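Local coordinates for protein ferredoxin-NADP reductase (Neisseria gonorrhoeae MIA_2011_03-10, PDB 5TR9) that binds FAD and probably shuttles electrons between NADP(H) and ferredoxin or flavodoxin, at residues Glu20-Val25 against Asp100-Asp105; Lys31-Ala36 against Tyr79-Ile84; Phe50-Phe55 against Trp63-Val68. All blocks are in the same frame, centred on the assembly; numbering follows the deposited sequence. Where two conformers were deposited one is given.

Contact 1: residues Glu20-Val25 against Asp100-Asp105; sequences EKILWV and DTILLD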
loop_
_atom_site.group_PDB
_atom_site.type_symbol
_atom_site.label_atom_id
_atom_site.label_comp_id
_atom_site.label_asym_id
_atom_site.label_seq_id
_atom_site.Cartn_x
_atom_site.Cartn_y
_atom_site.Cartn_z
ATOM N N GLU A 20 -16.643 -5.443 15.533
ATOM C CA GLU A 20 -16.724 -6.302 14.364
ATOM C C GLU A 20 -16.175 -7.686 14.706
ATOM O O GLU A 20 -15.769 -7.961 15.839
ATOM C CB GLU A 20 -15.976 -5.665 13.191
ATOM C CG GLU A 20 -16.512 -4.276 12.814
ATOM C CD GLU A 20 -18.003 -4.273 12.510
ATOM O OE1 GLU A 20 -18.505 -5.262 11.931
ATOM O OE2 GLU A 20 -18.680 -3.277 12.858
ATOM N N LYS A 21 -16.179 -8.578 13.715
ATOM C CA LYS A 21 -15.718 -9.950 13.899
ATOM C C LYS A 21 -14.586 -10.258 12.931
ATOM O O LYS A 21 -14.633 -9.854 11.764
ATOM C CB LYS A 21 -16.855 -10.955 13.658
ATOM C CG LYS A 21 -18.029 -10.847 14.621
ATOM C CD LYS A 21 -17.760 -11.619 15.884
ATOM C CE LYS A 21 -19.048 -11.842 16.675
ATOM N NZ LYS A 21 -19.682 -10.552 17.069
ATOM N N ILE A 22 -13.578 -10.989 13.414
ATOM C CA ILE A 22 -12.594 -11.587 12.513
ATOM C C ILE A 22 -13.290 -12.657 11.687
ATOM O O ILE A 22 -13.935 -13.557 12.236
ATOM C CB ILE A 22 -11.420 -12.195 13.299
ATOM C CG1 ILE A 22 -10.693 -11.147 14.148
ATOM C CG2 ILE A 22 -10.460 -12.934 12.347
ATOM C CD1 ILE A 22 -10.057 -10.044 13.346
ATOM N N LEU A 23 -13.164 -12.570 10.363
ATOM C CA LEU A 23 -13.765 -13.582 9.503
ATOM C C LEU A 23 -12.785 -14.700 9.166
ATOM O O LEU A 23 -13.169 -15.876 9.162
ATOM C CB LEU A 23 -14.302 -12.937 8.222
ATOM C CG LEU A 23 -15.320 -11.813 8.469
ATOM C CD1 LEU A 23 -15.775 -11.217 7.152
ATOM C CD2 LEU A 23 -16.511 -12.310 9.254
ATOM N N TRP A 24 -11.525 -14.366 8.902
ATOM C CA TRP A 24 -10.530 -15.386 8.601
ATOM C C TRP A 24 -9.159 -14.735 8.622
ATOM O O TRP A 24 -9.032 -13.522 8.438
ATOM C CB TRP A 24 -10.787 -16.062 7.241
ATOM C CG TRP A 24 -11.029 -15.125 6.061
ATOM C CD1 TRP A 24 -12.240 -14.791 5.506
ATOM C CD2 TRP A 24 -10.033 -14.460 5.269
ATOM N NE1 TRP A 24 -12.055 -13.934 4.445
ATOM C CE2 TRP A 24 -10.710 -13.725 4.269
ATOM C CE3 TRP A 24 -8.635 -14.414 5.312
ATOM C CZ2 TRP A 24 -10.033 -12.942 3.326
ATOM C CZ3 TRP A 24 -7.963 -13.645 4.372
ATOM C CH2 TRP A 24 -8.662 -12.911 3.397
ATOM N N VAL A 25 -8.138 -15.564 8.836
ATOM C CA VAL A 25 -6.741 -15.146 8.818
ATOM C C VAL A 25 -5.991 -16.100 7.905
ATOM O O VAL A 25 -6.096 -17.323 8.061
ATOM C CB VAL A 25 -6.103 -15.160 10.224
ATOM C CG1 VAL A 25 -4.653 -14.637 10.143
ATOM C CG2 VAL A 25 -6.933 -14.335 11.216
ATOM N N ASP A 100 -13.594 -13.974 16.733
ATOM C CA ASP A 100 -13.087 -13.041 17.729
ATOM C C ASP A 100 -13.536 -11.616 17.414
ATOM O O ASP A 100 -13.727 -11.236 16.248
ATOM C CB ASP A 100 -11.558 -13.083 17.781
ATOM C CG ASP A 100 -11.006 -14.362 18.402
ATOM O OD1 ASP A 100 -11.782 -15.160 18.981
ATOM O OD2 ASP A 100 -9.769 -14.555 18.317
ATOM N N THR A 101 -13.690 -10.819 18.471
ATOM C CA THR A 101 -14.085 -9.423 18.338
ATOM C C THR A 101 -12.876 -8.559 18.009
ATOM O O THR A 101 -11.825 -8.674 18.649
ATOM C CB THR A 101 -14.732 -8.926 19.632
ATOM O OG1 THR A 101 -15.990 -9.582 19.829
ATOM C CG2 THR A 101 -14.954 -7.417 19.584
ATOM N N ILE A 102 -13.037 -7.681 17.022
ATOM C CA ILE A 102 -12.058 -6.652 16.708
ATOM C C ILE A 102 -12.824 -5.345 16.564
ATOM O O ILE A 102 -13.984 -5.333 16.141
ATOM C CB ILE A 102 -11.241 -7.004 15.438
ATOM C CG1 ILE A 102 -10.083 -6.015 15.226
ATOM C CG2 ILE A 102 -12.140 -7.057 14.186
ATOM C CD1 ILE A 102 -9.031 -6.516 14.228
ATOM N N LEU A 103 -12.191 -4.248 16.973
ATOM C CA LEU A 103 -12.835 -2.940 16.996
ATOM C C LEU A 103 -12.433 -2.152 15.758
ATOM O O LEU A 103 -11.263 -2.153 15.370
ATOM C CB LEU A 103 -12.444 -2.162 18.253
ATOM C CG LEU A 103 -12.567 -2.921 19.578
ATOM C CD1 LEU A 103 -12.234 -1.987 20.722
ATOM C CD2 LEU A 103 -13.958 -3.491 19.727
ATOM N N LEU A 104 -13.412 -1.480 15.142
ATOM C CA LEU A 104 -13.203 -0.709 13.917
ATOM C C LEU A 104 -13.594 0.740 14.175
ATOM O O LEU A 104 -14.774 1.040 14.370
ATOM C CB LEU A 104 -14.020 -1.296 12.764
ATOM C CG LEU A 104 -13.998 -0.539 11.433
ATOM C CD1 LEU A 104 -12.602 -0.528 10.829
ATOM C CD2 LEU A 104 -15.008 -1.170 10.490
ATOM N N ASP A 105 -12.610 1.638 14.169
ATOM C CA ASP A 105 -12.908 3.064 14.266
ATOM C C ASP A 105 -13.839 3.458 13.126
ATOM O O ASP A 105 -13.684 2.986 11.997
ATOM C CB ASP A 105 -11.605 3.870 14.213
ATOM C CG ASP A 105 -11.805 5.339 14.514
ATOM O OD1 ASP A 105 -12.471 6.042 13.728
ATOM O OD2 ASP A 105 -11.298 5.800 15.560
HETATM O O HOH W 1 -17.959 -8.406 17.835
#
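Ile22 and Ile102 meet at the end of a short antiparallel ladder, their side chains crossing at about a right angle. Traced outward, the Ile22 chain begins with CB and CG1 resting beside the carbonyl oxygen of Asp100, CG1 lying 3.7 Å from Asp100 O. With CG1 set opposite the carbonyl carbon (chi1 -60°) and a second bend at chi2, the tip CD1 folds back against Ile102, 3.7 Å from Ile102 CG2 and nearly as close to Ile102 CD1. Farther along, Glu20 lays its CG obliquely on Leu104, 3.9 Å from Leu104 CB, while its carboxylate turns off to the hydroxyls of Thr18 and Ser38. The backbones are joined by three bonds. Glu20 N donates to Ile102 O (2.7 Å), and Ile102 N donates in return to Glu20 O. Ile22 N donates to Asp100 O (2.8 Å). This pairing joins strands 17-27 and 101-105 in the antiparallel FAD-binding barrel of the ferredoxin reductase family. At Leu23 and Trp24, which both face Ala36, strand 17-27 carries a classic beta bulge. The side chains of Lys21 and Thr101 share the other face of the pair, where one water bridges them: it accepts from Lys21 NZ (2.9 Å), donates to Glu20 O and hydrogen-bonds Thr101 OG1, giving the Glu20 carbonyl a second polar partner besides Ile102 N.

Contact 2: residues Lys31-Ala36 against Tyr79-Ile84; sequences KLITFA and YFAVLI. With FAD (flavin-adenine dinucleotide), chain C.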
loop_
_atom_site.group_PDB
_atom_site.type_symbol
_atom_site.label_atom_id
_atom_site.label_comp_id
_atom_site.label_asym_id
_atom_site.label_seq_id
_atom_site.Cartn_x
_atom_site.Cartn_y
_atom_site.Cartn_z
ATOM N N LYS A 31 5.111 -14.950 8.968
ATOM C CA LYS A 31 5.045 -13.613 9.537
ATOM C C LYS A 31 4.244 -12.625 8.695
ATOM O O LYS A 31 4.147 -11.452 9.075
ATOM C CB LYS A 31 6.466 -13.063 9.747
ATOM C CG LYS A 31 7.338 -13.916 10.657
ATOM C CD LYS A 31 6.792 -13.931 12.076
ATOM C CE LYS A 31 7.589 -14.858 12.975
ATOM N NZ LYS A 31 6.906 -15.074 14.281
ATOM N N LEU A 32 3.682 -13.044 7.560
ATOM C CA LEU A 32 2.893 -12.152 6.715
ATOM C C LEU A 32 1.481 -12.707 6.613
ATOM O O LEU A 32 1.284 -13.812 6.092
ATOM C CB LEU A 32 3.522 -12.003 5.323
ATOM C CG LEU A 32 4.932 -11.382 5.328
ATOM C CD1 LEU A 32 5.518 -11.363 3.923
ATOM C CD2 LEU A 32 4.922 -9.984 5.924
ATOM N N ILE A 33 0.501 -11.943 7.101
ATOM C CA ILE A 33 -0.889 -12.392 7.064
ATOM C C ILE A 33 -1.738 -11.395 6.297
ATOM O O ILE A 33 -1.473 -10.187 6.286
ATOM C CB ILE A 33 -1.481 -12.605 8.480
ATOM C CG1 ILE A 33 -1.492 -11.285 9.261
ATOM C CG2 ILE A 33 -0.692 -13.665 9.231
ATOM C CD1 ILE A 33 -2.296 -11.349 10.571
ATOM N N THR A 34 -2.787 -11.911 5.660
ATOM C CA THR A 34 -3.947 -11.091 5.349
ATOM C C THR A 34 -5.107 -11.605 6.186
ATOM O O THR A 34 -5.123 -12.770 6.605
ATOM C CB THR A 34 -4.305 -11.092 3.851
ATOM O OG1 THR A 34 -4.461 -12.432 3.359
ATOM C CG2 THR A 34 -3.211 -10.384 3.049
ATOM N N PHE A 35 -6.045 -10.715 6.486
ATOM C CA PHE A 35 -7.218 -11.126 7.240
ATOM C C PHE A 35 -8.384 -10.232 6.865
ATOM O O PHE A 35 -8.196 -9.107 6.394
ATOM C CB PHE A 35 -6.975 -11.111 8.767
ATOM C CG PHE A 35 -6.637 -9.750 9.344
ATOM C CD1 PHE A 35 -5.323 -9.286 9.357
ATOM C CD2 PHE A 35 -7.626 -8.966 9.942
ATOM C CE1 PHE A 35 -5.000 -8.050 9.916
ATOM C CE2 PHE A 35 -7.312 -7.723 10.510
ATOM C CZ PHE A 35 -5.993 -7.262 10.497
ATOM N N ALA A 36 -9.590 -10.762 7.035
ATOM C CA ALA A 36 -10.809 -10.032 6.730
ATOM C C ALA A 36 -11.638 -9.888 7.993
ATOM O O ALA A 36 -11.649 -10.781 8.854
ATOM C CB ALA A 36 -11.634 -10.750 5.662
ATOM N N TYR A 79 -7.120 -6.640 5.312
ATOM C CA TYR A 79 -5.896 -5.957 5.716
ATOM C C TYR A 79 -4.712 -6.893 5.524
ATOM O O TYR A 79 -4.866 -8.120 5.474
ATOM C CB TYR A 79 -5.972 -5.483 7.182
ATOM C CG TYR A 79 -7.159 -4.581 7.426
ATOM C CD1 TYR A 79 -7.083 -3.219 7.159
ATOM C CD2 TYR A 79 -8.381 -5.106 7.869
ATOM C CE1 TYR A 79 -8.185 -2.388 7.353
ATOM C CE2 TYR A 79 -9.488 -4.287 8.064
ATOM C CZ TYR A 79 -9.384 -2.929 7.804
ATOM O OH TYR A 79 -10.496 -2.134 8.002
ATOM N N PHE A 80 -3.529 -6.289 5.367
ATOM C CA PHE A 80 -2.254 -6.991 5.215
ATOM C C PHE A 80 -1.342 -6.535 6.344
ATOM O O PHE A 80 -1.009 -5.349 6.425
ATOM C CB PHE A 80 -1.632 -6.672 3.842
ATOM C CG PHE A 80 -0.190 -7.107 3.676
ATOM C CD1 PHE A 80 0.284 -8.275 4.247
ATOM C CD2 PHE A 80 0.681 -6.354 2.881
ATOM C CE1 PHE A 80 1.615 -8.669 4.079
ATOM C CE2 PHE A 80 1.999 -6.755 2.683
ATOM C CZ PHE A 80 2.469 -7.905 3.283
ATOM N N ALA A 81 -0.949 -7.466 7.221
ATOM C CA ALA A 81 -0.118 -7.134 8.373
ATOM C C ALA A 81 1.167 -7.952 8.404
ATOM O O ALA A 81 1.166 -9.160 8.133
ATOM C CB ALA A 81 -0.883 -7.349 9.693
ATOM N N VAL A 82 2.265 -7.277 8.734
ATOM C CA VAL A 82 3.537 -7.942 9.013
ATOM C C VAL A 82 3.650 -8.132 10.519
ATOM O O VAL A 82 3.490 -7.178 11.293
ATOM C CB VAL A 82 4.731 -7.139 8.464
ATOM C CG1 VAL A 82 4.572 -5.692 8.765
ATOM C CG2 VAL A 82 6.041 -7.631 9.077
ATOM N N LEU A 83 3.939 -9.367 10.945
ATOM C CA LEU A 83 4.033 -9.640 12.378
ATOM C C LEU A 83 5.423 -9.256 12.877
ATOM O O LEU A 83 6.437 -9.794 12.413
ATOM C CB LEU A 83 3.709 -11.104 12.674
ATOM C CG LEU A 83 2.314 -11.526 12.206
ATOM C CD1 LEU A 83 2.075 -13.000 12.513
ATOM C CD2 LEU A 83 1.211 -10.656 12.821
ATOM N N ILE A 84 5.470 -8.315 13.818
ATOM C CA ILE A 84 6.717 -7.729 14.296
ATOM C C ILE A 84 7.121 -8.412 15.595
ATOM O O ILE A 84 6.299 -8.554 16.513
ATOM C CB ILE A 84 6.563 -6.210 14.505
ATOM C CG1 ILE A 84 6.154 -5.514 13.201
ATOM C CG2 ILE A 84 7.851 -5.619 15.106
ATOM C CD1 ILE A 84 7.195 -5.627 12.106
HETATM P PA FAD C . 4.461 -1.460 17.143
HETATM O O1A FAD C . 4.653 -1.193 18.600
HETATM O O2A FAD C . 3.379 -0.642 16.447
HETATM O O5B FAD C . 5.770 -1.214 16.328
HETATM C C5B FAD C . 7.037 -1.747 16.762
HETATM C C4B FAD C . 8.040 -1.442 15.677
HETATM O O4B FAD C . 7.788 -2.310 14.553
HETATM C C3B FAD C . 7.954 -0.039 15.094
HETATM O O3B FAD C . 8.692 0.904 15.864
HETATM C C2B FAD C . 8.573 -0.221 13.707
HETATM O O2B FAD C . 9.996 -0.194 13.762
HETATM C C1B FAD C . 8.142 -1.644 13.350
HETATM N N9A FAD C . 7.006 -1.739 12.444
HETATM C C8A FAD C . 5.691 -1.481 12.721
HETATM N N7A FAD C . 4.881 -1.709 11.713
HETATM C C5A FAD C . 5.725 -2.166 10.713
HETATM C C6A FAD C . 5.485 -2.580 9.390
HETATM N N6A FAD C . 4.270 -2.591 8.830
HETATM N N1A FAD C . 6.550 -2.965 8.650
HETATM C C2A FAD C . 7.764 -2.954 9.212
HETATM N N3A FAD C . 8.111 -2.581 10.448
HETATM C C4A FAD C . 7.036 -2.205 11.154
HETATM N N1 FAD C . 1.241 -2.149 9.444
HETATM C C2 FAD C . 0.932 -3.203 8.638
HETATM O O2 FAD C . 1.379 -4.338 8.866
HETATM N N3 FAD C . 0.124 -2.992 7.526
HETATM C C4 FAD C . -0.421 -1.777 7.140
HETATM O O4 FAD C . -1.140 -1.702 6.143
HETATM C C4X FAD C . -0.093 -0.676 8.013
HETATM N N5 FAD C . -0.553 0.523 7.706
HETATM C C5X FAD C . -0.234 1.572 8.548
HETATM C C6 FAD C . -0.718 2.847 8.243
HETATM C C7 FAD C . -0.425 3.935 9.055
HETATM C C7M FAD C . -0.976 5.294 8.708
HETATM C C8 FAD C . 0.357 3.752 10.206
HETATM C C8M FAD C . 0.682 4.918 11.107
HETATM C C9 FAD C . 0.848 2.483 10.510
HETATM C C9A FAD C . 0.555 1.393 9.697
HETATM N N10 FAD C . 1.069 0.098 9.952
HETATM C C10 FAD C . 0.738 -0.959 9.149
HETATM C "C1'" FAD C . 1.779 -0.199 11.197
HETATM C "C2'" FAD C . 0.783 -0.756 12.232
HETATM O "O2'" FAD C . -0.111 0.256 12.701
HETATM C "C3'" FAD C . 1.503 -1.389 13.425
HETATM O "O3'" FAD C . 2.500 -0.496 13.907
HETATM C "C4'" FAD C . 2.030 -2.800 13.152
HETATM O "O4'" FAD C . 0.917 -3.677 12.959
HETATM C "C5'" FAD C . 2.893 -3.339 14.274
HETATM O "O5'" FAD C . 2.166 -3.237 15.514
HETATM P P FAD C . 2.797 -3.773 16.867
HETATM O O1P FAD C . 3.062 -5.269 16.757
HETATM O O2P FAD C . 1.938 -3.290 17.982
HETATM O O3P FAD C . 4.208 -3.005 16.899
#
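Phe35 and Tyr79 meet on one face of the antiparallel pair, where Tyr79 CB lies over the Phe35 ring in a CH-pi contact, 3.8 Å from Phe35 CZ. Phe35 CG sits between the backbone N and the carbonyl carbon (chi1 62°), which brings the ring to Tyr79 CB. The two rings stand oblique to each other, planes at 36°, and Ala81 CB approaches the edge of Phe35. Ile33 extends this apolar row, its CG1 4.0 Å from Ala81 CB. On the other face, which carries Leu32, Phe80 and Val82, Leu32 CD2 touches both Val82 CB (3.8 Å) and Phe80 CE1, while Ile33 O lies in the plane of the Phe80 ring at its edge, 3.3 Å from Phe80 CD1. Five backbone hydrogen bonds fix this register, from Tyr79 N to Phe35 O at one end to Leu83 N with Lys31 O at the other. Behind the first shell, Phe93 of helix 88-95 packs on Phe35, Ile33 and Ala81, Phe165 meets the Phe80 ring edge-to-face, and Ser51 holds the Tyr79 hydroxyl. Strand 76-82 offers backbone groups to the flavin: FAD N3 donates to Phe80 O (2.8 Å) and Val82 N donates to FAD O2 (3.1 Å). Such bonds from a barrel strand to the isoalloxazine pyrimidine are as expected of the FAD site in ferredoxin-NADP reductases.

Contact 3: residues Phe50-Phe55 against Trp63-Val68; sequences FSRLGF and WRAYSV. With FAD (flavin-adenine dinucleotide), chain C.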
loop_
_atom_site.group_PDB
_atom_site.type_symbol
_atom_site.label_atom_id
_atom_site.label_comp_id
_atom_site.label_asym_id
_atom_site.label_seq_id
_atom_site.Cartn_x
_atom_site.Cartn_y
_atom_site.Cartn_z
ATOM N N PHE A 50 -6.679 4.474 5.257
ATOM C CA PHE A 50 -6.444 3.482 6.296
ATOM C C PHE A 50 -7.505 3.529 7.393
ATOM O O PHE A 50 -8.132 4.564 7.659
ATOM C CB PHE A 50 -5.024 3.621 6.897
ATOM C CG PHE A 50 -4.726 4.955 7.547
ATOM C CD1 PHE A 50 -4.974 5.161 8.908
ATOM C CD2 PHE A 50 -4.129 5.979 6.819
ATOM C CE1 PHE A 50 -4.660 6.386 9.518
ATOM C CE2 PHE A 50 -3.816 7.207 7.423
ATOM C CZ PHE A 50 -4.081 7.404 8.768
ATOM N N SER A 51 -7.717 2.358 7.999
ATOM C CA SER A 51 -8.580 2.158 9.150
ATOM C C SER A 51 -7.753 2.207 10.422
ATOM O O SER A 51 -6.529 2.077 10.398
ATOM C CB SER A 51 -9.269 0.794 9.084
ATOM O OG SER A 51 -9.947 0.592 7.857
ATOM N N ARG A 52 -8.437 2.388 11.541
ATOM C CA ARG A 52 -7.851 2.153 12.855
ATOM C C ARG A 52 -8.565 0.955 13.461
ATOM O O ARG A 52 -9.794 0.964 13.591
ATOM C CB ARG A 52 -7.964 3.384 13.755
ATOM C CG ARG A 52 -6.767 4.313 13.656
ATOM C CD ARG A 52 -6.951 5.583 14.481
ATOM N NE ARG A 52 -7.564 5.351 15.789
ATOM C CZ ARG A 52 -6.901 5.324 16.945
ATOM N NH1 ARG A 52 -5.588 5.503 16.969
ATOM N NH2 ARG A 52 -7.558 5.119 18.080
ATOM N N LEU A 53 -7.799 -0.080 13.792
ATOM C CA LEU A 53 -8.317 -1.321 14.344
ATOM C C LEU A 53 -7.845 -1.447 15.778
ATOM O O LEU A 53 -6.758 -0.977 16.128
ATOM C CB LEU A 53 -7.830 -2.536 13.553
ATOM C CG LEU A 53 -8.122 -2.542 12.053
ATOM C CD1 LEU A 53 -7.547 -3.812 11.396
ATOM C CD2 LEU A 53 -9.625 -2.432 11.812
ATOM N N GLY A 54 -8.664 -2.089 16.608
ATOM C CA GLY A 54 -8.345 -2.148 18.020
ATOM C C GLY A 54 -8.845 -3.420 18.663
ATOM O O GLY A 54 -9.636 -4.178 18.092
ATOM N N PHE A 55 -8.361 -3.646 19.875
ATOM C CA PHE A 55 -8.854 -4.724 20.718
ATOM C C PHE A 55 -9.090 -4.200 22.122
ATOM O O PHE A 55 -8.373 -3.319 22.604
ATOM C CB PHE A 55 -7.868 -5.902 20.819
ATOM C CG PHE A 55 -7.655 -6.645 19.537
ATOM C CD1 PHE A 55 -8.596 -7.558 19.083
ATOM C CD2 PHE A 55 -6.495 -6.460 18.807
ATOM C CE1 PHE A 55 -8.389 -8.258 17.897
ATOM C CE2 PHE A 55 -6.273 -7.158 17.629
ATOM C CZ PHE A 55 -7.222 -8.060 17.176
ATOM N N TRP A 63 -4.781 0.183 19.917
ATOM C CA TRP A 63 -5.203 0.628 18.592
ATOM C C TRP A 63 -4.008 0.757 17.664
ATOM O O TRP A 63 -2.956 1.262 18.077
ATOM C CB TRP A 63 -5.885 1.989 18.658
ATOM C CG TRP A 63 -7.189 2.000 19.363
ATOM C CD1 TRP A 63 -7.417 2.334 20.663
ATOM C CD2 TRP A 63 -8.464 1.680 18.797
ATOM N NE1 TRP A 63 -8.761 2.237 20.949
ATOM C CE2 TRP A 63 -9.423 1.838 19.818
ATOM C CE3 TRP A 63 -8.885 1.280 17.524
ATOM C CZ2 TRP A 63 -10.787 1.599 19.608
ATOM C CZ3 TRP A 63 -10.239 1.044 17.315
ATOM C CH2 TRP A 63 -11.169 1.201 18.353
ATOM N N ARG A 64 -4.199 0.368 16.398
ATOM C CA ARG A 64 -3.179 0.544 15.362
ATOM C C ARG A 64 -3.841 0.819 14.013
ATOM O O ARG A 64 -4.968 0.387 13.755
ATOM C CB ARG A 64 -2.268 -0.692 15.225
ATOM C CG ARG A 64 -1.357 -0.976 16.428
ATOM C CD ARG A 64 -0.287 0.094 16.584
ATOM N NE ARG A 64 0.752 -0.277 17.550
ATOM C CZ ARG A 64 0.661 -0.091 18.867
ATOM N NH1 ARG A 64 -0.441 0.435 19.403
ATOM N NH2 ARG A 64 1.676 -0.439 19.660
ATOM N N ALA A 65 -3.106 1.504 13.132
ATOM C CA ALA A 65 -3.606 1.831 11.796
ATOM C C ALA A 65 -3.193 0.781 10.763
ATOM O O ALA A 65 -2.075 0.248 10.806
ATOM C CB ALA A 65 -3.089 3.205 11.358
ATOM N N TYR A 66 -4.098 0.502 9.813
ATOM C CA TYR A 66 -3.850 -0.442 8.717
ATOM C C TYR A 66 -4.512 0.069 7.452
ATOM O O TYR A 66 -5.687 0.436 7.483
ATOM C CB TYR A 66 -4.383 -1.854 9.041
ATOM C CG TYR A 66 -3.683 -2.373 10.261
ATOM C CD1 TYR A 66 -2.444 -2.999 10.157
ATOM C CD2 TYR A 66 -4.229 -2.172 11.520
ATOM C CE1 TYR A 66 -1.764 -3.410 11.287
ATOM C CE2 TYR A 66 -3.562 -2.571 12.646
ATOM C CZ TYR A 66 -2.343 -3.198 12.525
ATOM O OH TYR A 66 -1.684 -3.574 13.663
ATOM N N SER A 67 -3.779 0.073 6.341
ATOM C CA SER A 67 -4.402 0.451 5.070
ATOM C C SER A 67 -5.379 -0.617 4.603
ATOM O O SER A 67 -5.078 -1.812 4.639
ATOM C CB SER A 67 -3.343 0.646 3.988
ATOM O OG SER A 67 -2.381 1.610 4.384
ATOM N N VAL A 68 -6.551 -0.192 4.120
ATOM C CA VAL A 68 -7.494 -1.174 3.589
ATOM C C VAL A 68 -6.940 -1.752 2.293
ATOM O O VAL A 68 -6.588 -1.007 1.370
ATOM C CB VAL A 68 -8.877 -0.549 3.363
ATOM C CG1 VAL A 68 -9.855 -1.638 2.912
ATOM C CG2 VAL A 68 -9.375 0.111 4.639
HETATM P PA FAD C . 4.461 -1.460 17.143
HETATM O O1A FAD C . 4.653 -1.193 18.600
HETATM O O2A FAD C . 3.379 -0.642 16.447
HETATM O O5B FAD C . 5.770 -1.214 16.328
HETATM C C5B FAD C . 7.037 -1.747 16.762
HETATM C C4B FAD C . 8.040 -1.442 15.677
HETATM O O4B FAD C . 7.788 -2.310 14.553
HETATM C C3B FAD C . 7.954 -0.039 15.094
HETATM O O3B FAD C . 8.692 0.904 15.864
HETATM C C2B FAD C . 8.573 -0.221 13.707
HETATM O O2B FAD C . 9.996 -0.194 13.762
HETATM C C1B FAD C . 8.142 -1.644 13.350
HETATM N N9A FAD C . 7.006 -1.739 12.444
HETATM C C8A FAD C . 5.691 -1.481 12.721
HETATM N N7A FAD C . 4.881 -1.709 11.713
HETATM C C5A FAD C . 5.725 -2.166 10.713
HETATM C C6A FAD C . 5.485 -2.580 9.390
HETATM N N6A FAD C . 4.270 -2.591 8.830
HETATM N N1A FAD C . 6.550 -2.965 8.650
HETATM C C2A FAD C . 7.764 -2.954 9.212
HETATM N N3A FAD C . 8.111 -2.581 10.448
HETATM C C4A FAD C . 7.036 -2.205 11.154
HETATM N N1 FAD C . 1.241 -2.149 9.444
HETATM C C2 FAD C . 0.932 -3.203 8.638
HETATM O O2 FAD C . 1.379 -4.338 8.866
HETATM N N3 FAD C . 0.124 -2.992 7.526
HETATM C C4 FAD C . -0.421 -1.777 7.140
HETATM O O4 FAD C . -1.140 -1.702 6.143
HETATM C C4X FAD C . -0.093 -0.676 8.013
HETATM N N5 FAD C . -0.553 0.523 7.706
HETATM C C5X FAD C . -0.234 1.572 8.548
HETATM C C6 FAD C . -0.718 2.847 8.243
HETATM C C7 FAD C . -0.425 3.935 9.055
HETATM C C7M FAD C . -0.976 5.294 8.708
HETATM C C8 FAD C . 0.357 3.752 10.206
HETATM C C8M FAD C . 0.682 4.918 11.107
HETATM C C9 FAD C . 0.848 2.483 10.510
HETATM C C9A FAD C . 0.555 1.393 9.697
HETATM N N10 FAD C . 1.069 0.098 9.952
HETATM C C10 FAD C . 0.738 -0.959 9.149
HETATM C "C1'" FAD C . 1.779 -0.199 11.197
HETATM C "C2'" FAD C . 0.783 -0.756 12.232
HETATM O "O2'" FAD C . -0.111 0.256 12.701
HETATM C "C3'" FAD C . 1.503 -1.389 13.425
HETATM O "O3'" FAD C . 2.500 -0.496 13.907
HETATM C "C4'" FAD C . 2.030 -2.800 13.152
HETATM O "O4'" FAD C . 0.917 -3.677 12.959
HETATM C "C5'" FAD C . 2.893 -3.339 14.274
HETATM O "O5'" FAD C . 2.166 -3.237 15.514
HETATM P P FAD C . 2.797 -3.773 16.867
HETATM O O1P FAD C . 3.062 -5.269 16.757
HETATM O O2P FAD C . 1.938 -3.290 17.982
HETATM O O3P FAD C . 4.208 -3.005 16.899
#
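The Arg52 guanidinium lies flat on Trp63, planes 21° apart, with Arg52 NH2 3.4 Å from Trp63 CG. A bend at chi3 (41°) folds the arginine over the ring. Gly54 CA supports the opposite face of the indole through a CH-pi contact, and since glycine has no side chain the ring can lie close to the backbone.

Apolar contacts come next. Leu53 CD1 reaches Tyr66 CD2 at 3.7 Å, the two side chains crossing at about a right angle, and Phe50 CD1 touches Ala65 CB. The Phe50 ring also takes the flavin methyl C7M over the centre of one face.

Backbone hydrogen bonds run in two reciprocal pairs, Ser51 with Tyr66 and Leu53 with Arg64, as expected of a beta hairpin.

Polar contacts to FAD come from the second strand. Arg64 directs NE to FAD O2A (2.9 Å) and NH2 to FAD O1A, while its NH1 is held by Trp63 O, fixing the guanidinium edge-on to the phosphate. Tyr66 OH shares a hydrogen bond with FAD O4' (2.7 Å). Nearer the flavin ring, FAD O2' donates to Ala65 O, and Ser67 N donates to FAD O4 at 3.2 Å.

Strand 50-57 also pairs with strand 101-105, where Leu104 packs on Ser51 and Leu53. Tyr79 of strand 76-82 touches Leu53 and Tyr66, and helix 88-95 packs on Phe55, Arg64 and Tyr66.

Overall arrangement
All three contacts belong to one six-stranded antiparallel sheet in the FAD-binding part of the chain, with centres 11 to 13 Å apart. They are nested along the sequence: contact 3, a hairpin, lies inside the loop closed by contact 2, which lies inside that closed by contact 1. Contact 1 is central in strand order. Strand 17-27 continues it to strand 32-38 of contact 2, and strand 101-105 continues it to strand 50-57 of contact 3. Tyr79 joins strand 76-82 to both strands of the hairpin 50-57/60-67. Contacts 2 and 3 both touch FAD and contribute to the cofactor site, while contact 1 links their strands.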